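Local coordinates for rhamnose ABC transporter, periplasmic rhamnose-binding protein (PDB 4KVF) that probably binds a sugar such as rhamnose outside the membrane and delivers it to an ABC transporter for uptake, at residues A[145-157]-A[180-194]. Numbering follows the deposited sequence.
Sequences TQGIGESLVKMAK and SWIEVMKTELAKPEN
Val184 fits as a knob into a hole on helix 145-159 formed by Thr145, Gln146, Gly149 and Glu150. Val184 CG1, anti to the backbone N (chi1 175°), lies 3.6 Å from Gly149 CA, while CG2 rests against the carbonyl oxygen of Thr145. Having no side chain, Gly149 lets the backbones close to 4.8 Å between its CA and that of Met185. Deeper in, Val153 CG2 packs on CB of Met185, and Leu152 CD1 meets the selenium of this selenomethionine crosswise.

At one end of the interface Ile148 covers a face of the Trp181 indole in a CH-pi contact, Ile148 CG2 sitting 3.6 Å from the centroid of the five-membered ring and nearly on its normal. CD1 of the same isoleucine reaches along to NE1 and CE2, and Thr145 CG2 approaches the ring obliquely.

The axes of segments 145-157 and 180-189 cross at -58°; their helices, 145-159 and 176-189, lie on one side of the four-stranded parallel sheet in one lobe of this two-lobed periplasmic binding protein fold. Strand 164-170 links the two helices, and helix 176-189 then makes the beta-alpha-beta crossover to the neighbouring parallel strand 197-204; Met185 and Leu152 both continue inward to Val230 of strand 226-231.

Polar groups border the apolar centre. The Gln146 amide gives a nearly straight bond from NE2 to Glu150 OE1 (2.7 Å) and a weak one to Glu188 OE2; a water joins its OE1 to Thr187 OG1. The two carboxylates are close, but Lys191 NZ, salt-bridged to Glu188 OE2 from the syn side, probably offsets their repulsion. At the other end of the interface, the extended Lys157 chain brings NZ to Glu193 O (2.7 Å) and to Asn194 OD1 (2.9 Å), while Asn194 ND2 donates almost linearly to Glu188 O; with OD1 and ND2 both engaged, the amide's rotation is fixed.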
loop_
_atom_site.group_PDB
_atom_site.type_symbol
_atom_site.label_atom_id
_atom_site.label_comp_id
_atom_site.label_asym_id
_atom_site.label_seq_id
_atom_site.Cartn_x
_atom_site.Cartn_y
_atom_site.Cartn_z
ATOM N N THR A 145 1.868 -7.671 5.000
ATOM C CA THR A 145 0.895 -7.665 6.076
ATOM C C THR A 145 1.615 -7.724 7.424
ATOM O O THR A 145 1.154 -7.136 8.402
ATOM C CB THR A 145 -0.124 -8.800 5.957
ATOM O OG1 THR A 145 0.562 -10.054 5.963
ATOM C CG2 THR A 145 -0.921 -8.665 4.677
ATOM N N GLN A 146 2.752 -8.416 7.465
ATOM C CA GLN A 146 3.576 -8.455 8.669
ATOM C C GLN A 146 4.046 -7.045 8.994
ATOM O O GLN A 146 3.982 -6.600 10.150
ATOM C CB GLN A 146 4.793 -9.370 8.471
ATOM C CG GLN A 146 5.674 -9.504 9.694
ATOM C CD GLN A 146 4.938 -10.107 10.878
ATOM O OE1 GLN A 146 4.058 -10.956 10.718
ATOM N NE2 GLN A 146 5.298 -9.667 12.079
ATOM N N GLY A 147 4.530 -6.350 7.967
ATOM C CA GLY A 147 5.040 -4.996 8.153
ATOM C C GLY A 147 3.967 -4.075 8.698
ATOM O O GLY A 147 4.195 -3.280 9.618
ATOM N N ILE A 148 2.771 -4.194 8.135
ATOM C CA ILE A 148 1.674 -3.317 8.509
ATOM C C ILE A 148 1.246 -3.629 9.943
ATOM O O ILE A 148 1.127 -2.737 10.782
ATOM C CB ILE A 148 0.500 -3.446 7.510
ATOM C CG1 ILE A 148 0.905 -2.817 6.174
ATOM C CG2 ILE A 148 -0.742 -2.729 8.026
ATOM C CD1 ILE A 148 -0.032 -3.132 5.029
ATOM N N GLY A 149 1.047 -4.906 10.243
ATOM C CA GLY A 149 0.624 -5.304 11.578
ATOM C C GLY A 149 1.613 -4.956 12.677
ATOM O O GLY A 149 1.218 -4.540 13.781
ATOM N N GLU A 150 2.901 -5.125 12.384
ATOM C CA GLU A 150 3.954 -4.750 13.327
ATOM C C GLU A 150 3.919 -3.258 13.598
ATOM O O GLU A 150 4.020 -2.822 14.751
ATOM C CB GLU A 150 5.342 -5.133 12.801
ATOM C CG GLU A 150 5.716 -6.572 13.036
ATOM C CD GLU A 150 7.015 -6.936 12.356
ATOM O OE1 GLU A 150 7.464 -8.092 12.505
ATOM O OE2 GLU A 150 7.578 -6.064 11.661
ATOM N N SER A 151 3.784 -2.479 12.528
ATOM C CA SER A 151 3.780 -1.028 12.647
ATOM C C SER A 151 2.600 -0.553 13.484
ATOM O O SER A 151 2.739 0.327 14.330
ATOM C CB SER A 151 3.727 -0.388 11.263
ATOM O OG SER A 151 3.543 1.010 11.385
ATOM N N LEU A 152 1.436 -1.154 13.253
ATOM C CA LEU A 152 0.244 -0.769 14.006
ATOM C C LEU A 152 0.444 -1.038 15.497
ATOM O O LEU A 152 0.154 -0.185 16.338
ATOM C CB LEU A 152 -1.000 -1.500 13.466
ATOM C CG LEU A 152 -1.416 -1.078 12.046
ATOM C CD1 LEU A 152 -2.473 -2.021 11.488
ATOM C CD2 LEU A 152 -1.931 0.359 12.030
ATOM N N VAL A 153 0.983 -2.205 15.837
ATOM C CA VAL A 153 1.203 -2.512 17.246
ATOM C C VAL A 153 2.303 -1.647 17.857
ATOM O O VAL A 153 2.165 -1.167 18.978
ATOM C CB VAL A 153 1.470 -4.010 17.487
ATOM C CG1 VAL A 153 1.828 -4.262 18.953
ATOM C CG2 VAL A 153 0.222 -4.801 17.122
ATOM N N LYS A 154 3.370 -1.418 17.090
ATOM C CA LYS A 154 4.474 -0.569 17.550
ATOM C C LYS A 154 3.990 0.847 17.851
ATOM O O LYS A 154 4.318 1.405 18.891
ATOM C CB LYS A 154 5.601 -0.531 16.514
ATOM C CG LYS A 154 6.776 0.347 16.922
ATOM C CD LYS A 154 7.841 0.409 15.823
ATOM C CE LYS A 154 9.145 1.021 16.339
HETATM N N MSE A 155 3.203 1.423 16.946
HETATM C CA MSE A 155 2.650 2.760 17.180
HETATM C C MSE A 155 1.683 2.765 18.365
HETATM O O MSE A 155 1.725 3.668 19.203
HETATM C CB MSE A 155 1.975 3.305 15.912
HETATM C CG MSE A 155 2.972 3.579 14.778
HETATM SE SE MSE A 155 2.166 4.414 13.211
HETATM C CE MSE A 155 0.817 3.060 12.814
ATOM N N ALA A 156 0.814 1.758 18.437
ATOM C CA ALA A 156 -0.121 1.666 19.561
ATOM C C ALA A 156 0.610 1.599 20.903
ATOM O O ALA A 156 0.225 2.258 21.864
ATOM C CB ALA A 156 -1.043 0.471 19.401
ATOM N N LYS A 157 1.686 0.818 20.948
ATOM C CA LYS A 157 2.455 0.638 22.175
ATOM C C LYS A 157 3.102 1.943 22.640
ATOM O O LYS A 157 3.061 2.271 23.821
ATOM C CB LYS A 157 3.523 -0.444 21.995
ATOM C CG LYS A 157 4.232 -0.849 23.284
ATOM C CD LYS A 157 5.103 -2.068 23.021
ATOM C CE LYS A 157 5.815 -2.575 24.255
ATOM N NZ LYS A 157 6.649 -3.751 23.876
ATOM N N SER A 180 -6.441 -9.530 7.677
ATOM C CA SER A 180 -5.053 -9.989 7.654
ATOM C C SER A 180 -4.236 -9.174 8.635
ATOM O O SER A 180 -3.497 -9.725 9.458
ATOM C CB SER A 180 -4.437 -9.827 6.260
ATOM O OG SER A 180 -4.929 -10.805 5.369
ATOM N N TRP A 181 -4.370 -7.856 8.547
ATOM C CA TRP A 181 -3.595 -6.965 9.407
ATOM C C TRP A 181 -3.916 -7.197 10.881
ATOM O O TRP A 181 -3.024 -7.175 11.733
ATOM C CB TRP A 181 -3.820 -5.507 9.018
ATOM C CG TRP A 181 -3.407 -5.215 7.604
ATOM C CD1 TRP A 181 -2.380 -5.801 6.912
ATOM C CD2 TRP A 181 -4.021 -4.289 6.703
ATOM N NE1 TRP A 181 -2.320 -5.290 5.634
ATOM C CE2 TRP A 181 -3.317 -4.353 5.483
ATOM C CE3 TRP A 181 -5.105 -3.402 6.807
ATOM C CZ2 TRP A 181 -3.650 -3.577 4.380
ATOM C CZ3 TRP A 181 -5.430 -2.630 5.721
ATOM C CH2 TRP A 181 -4.706 -2.719 4.519
ATOM N N ILE A 182 -5.190 -7.432 11.179
ATOM C CA ILE A 182 -5.604 -7.680 12.558
ATOM C C ILE A 182 -4.996 -8.984 13.066
ATOM O O ILE A 182 -4.531 -9.070 14.207
ATOM C CB ILE A 182 -7.147 -7.682 12.671
ATOM C CG1 ILE A 182 -7.676 -6.252 12.486
ATOM C CG2 ILE A 182 -7.609 -8.276 14.000
ATOM C CD1 ILE A 182 -9.190 -6.179 12.246
ATOM N N GLU A 183 -4.960 -10.003 12.208
ATOM C CA GLU A 183 -4.357 -11.267 12.619
ATOM C C GLU A 183 -2.879 -11.070 12.951
ATOM O O GLU A 183 -2.385 -11.607 13.936
ATOM C CB GLU A 183 -4.547 -12.361 11.560
ATOM C CG GLU A 183 -3.950 -13.708 11.970
ATOM C CD GLU A 183 -4.656 -14.346 13.167
ATOM O OE1 GLU A 183 -5.878 -14.126 13.343
ATOM O OE2 GLU A 183 -3.985 -15.074 13.933
ATOM N N VAL A 184 -2.176 -10.275 12.150
ATOM C CA VAL A 184 -0.782 -9.984 12.466
ATOM C C VAL A 184 -0.676 -9.222 13.794
ATOM O O VAL A 184 0.169 -9.544 14.634
ATOM C CB VAL A 184 -0.080 -9.208 11.334
ATOM C CG1 VAL A 184 1.335 -8.817 11.770
ATOM C CG2 VAL A 184 -0.035 -10.077 10.077
HETATM N N MSE A 185 -1.553 -8.241 13.996
HETATM C CA MSE A 185 -1.593 -7.519 15.273
HETATM C C MSE A 185 -1.723 -8.467 16.462
HETATM O O MSE A 185 -1.036 -8.320 17.477
HETATM C CB MSE A 185 -2.747 -6.525 15.297
HETATM C CG MSE A 185 -2.575 -5.335 14.387
HETATM SE SE MSE A 185 -4.044 -4.069 14.655
HETATM C CE MSE A 185 -3.601 -3.516 16.462
ATOM N N LYS A 186 -2.622 -9.443 16.343
ATOM C CA LYS A 186 -2.802 -10.429 17.406
ATOM C C LYS A 186 -1.537 -11.257 17.643
ATOM O O LYS A 186 -1.172 -11.535 18.784
ATOM C CB LYS A 186 -3.982 -11.358 17.092
ATOM C CG LYS A 186 -5.340 -10.687 17.151
ATOM C CD LYS A 186 -6.440 -11.667 16.741
ATOM C CE LYS A 186 -7.813 -11.025 16.774
ATOM N NZ LYS A 186 -8.849 -11.972 16.273
ATOM N N THR A 187 -0.868 -11.651 16.563
ATOM C CA THR A 187 0.344 -12.451 16.715
ATOM C C THR A 187 1.406 -11.617 17.415
ATOM O O THR A 187 2.120 -12.117 18.290
ATOM C CB THR A 187 0.862 -12.997 15.376
ATOM O OG1 THR A 187 1.389 -11.919 14.592
ATOM C CG2 THR A 187 -0.278 -13.678 14.617
ATOM N N GLU A 188 1.477 -10.337 17.043
ATOM C CA GLU A 188 2.398 -9.401 17.690
ATOM C C GLU A 188 2.081 -9.184 19.167
ATOM O O GLU A 188 2.976 -9.209 20.014
ATOM C CB GLU A 188 2.404 -8.059 16.961
ATOM C CG GLU A 188 3.169 -8.061 15.653
ATOM C CD GLU A 188 4.663 -8.243 15.860
ATOM O OE1 GLU A 188 5.287 -7.371 16.502
ATOM O OE2 GLU A 188 5.206 -9.259 15.389
ATOM N N LEU A 189 0.805 -8.976 19.474
ATOM C CA LEU A 189 0.366 -8.775 20.848
ATOM C C LEU A 189 0.645 -9.975 21.747
ATOM O O LEU A 189 0.792 -9.833 22.965
ATOM C CB LEU A 189 -1.128 -8.439 20.859
ATOM C CG LEU A 189 -1.435 -7.020 20.385
ATOM C CD1 LEU A 189 -2.915 -6.857 20.108
ATOM C CD2 LEU A 189 -0.970 -6.013 21.443
ATOM N N ALA A 190 0.734 -11.156 21.141
ATOM C CA ALA A 190 0.955 -12.392 21.894
ATOM C C ALA A 190 2.421 -12.602 22.286
ATOM O O ALA A 190 2.741 -13.525 23.038
ATOM C CB ALA A 190 0.439 -13.597 21.112
ATOM N N LYS A 191 3.308 -11.760 21.762
ATOM C CA LYS A 191 4.725 -11.806 22.135
ATOM C C LYS A 191 4.888 -11.322 23.563
ATOM O O LYS A 191 4.167 -10.417 23.996
ATOM C CB LYS A 191 5.564 -10.935 21.194
ATOM C CG LYS A 191 5.607 -11.421 19.756
ATOM C CD LYS A 191 6.371 -10.435 18.888
ATOM C CE LYS A 191 6.900 -11.084 17.617
ATOM N NZ LYS A 191 7.723 -10.130 16.819
ATOM N N PRO A 192 5.828 -11.937 24.309
ATOM C CA PRO A 192 6.107 -11.587 25.705
ATOM C C PRO A 192 6.268 -10.080 25.939
ATOM O O PRO A 192 5.717 -9.572 26.911
ATOM C CB PRO A 192 7.411 -12.335 25.994
ATOM C CG PRO A 192 7.345 -13.542 25.109
ATOM C CD PRO A 192 6.636 -13.083 23.850
ATOM N N GLU A 193 6.973 -9.385 25.047
ATOM C CA GLU A 193 7.232 -7.946 25.177
ATOM C C GLU A 193 5.983 -7.061 25.049
ATOM O O GLU A 193 5.994 -5.897 25.455
ATOM C CB GLU A 193 8.278 -7.507 24.147
ATOM C CG GLU A 193 7.709 -7.210 22.770
ATOM C CD GLU A 193 8.649 -7.599 21.645
ATOM O OE1 GLU A 193 9.172 -8.734 21.679
ATOM O OE2 GLU A 193 8.861 -6.777 20.726
ATOM N N ASN A 194 4.917 -7.605 24.473
ATOM C CA ASN A 194 3.661 -6.863 24.334
ATOM C C ASN A 194 2.596 -7.368 25.303
ATOM O O ASN A 194 1.402 -7.125 25.114
ATOM C CB ASN A 194 3.148 -6.923 22.893
ATOM C CG ASN A 194 4.063 -6.203 21.922
ATOM O OD1 ASN A 194 4.652 -5.175 22.259
ATOM N ND2 ASN A 194 4.195 -6.744 20.715
HETATM O O HOH W 1 2.829 -12.449 12.421
#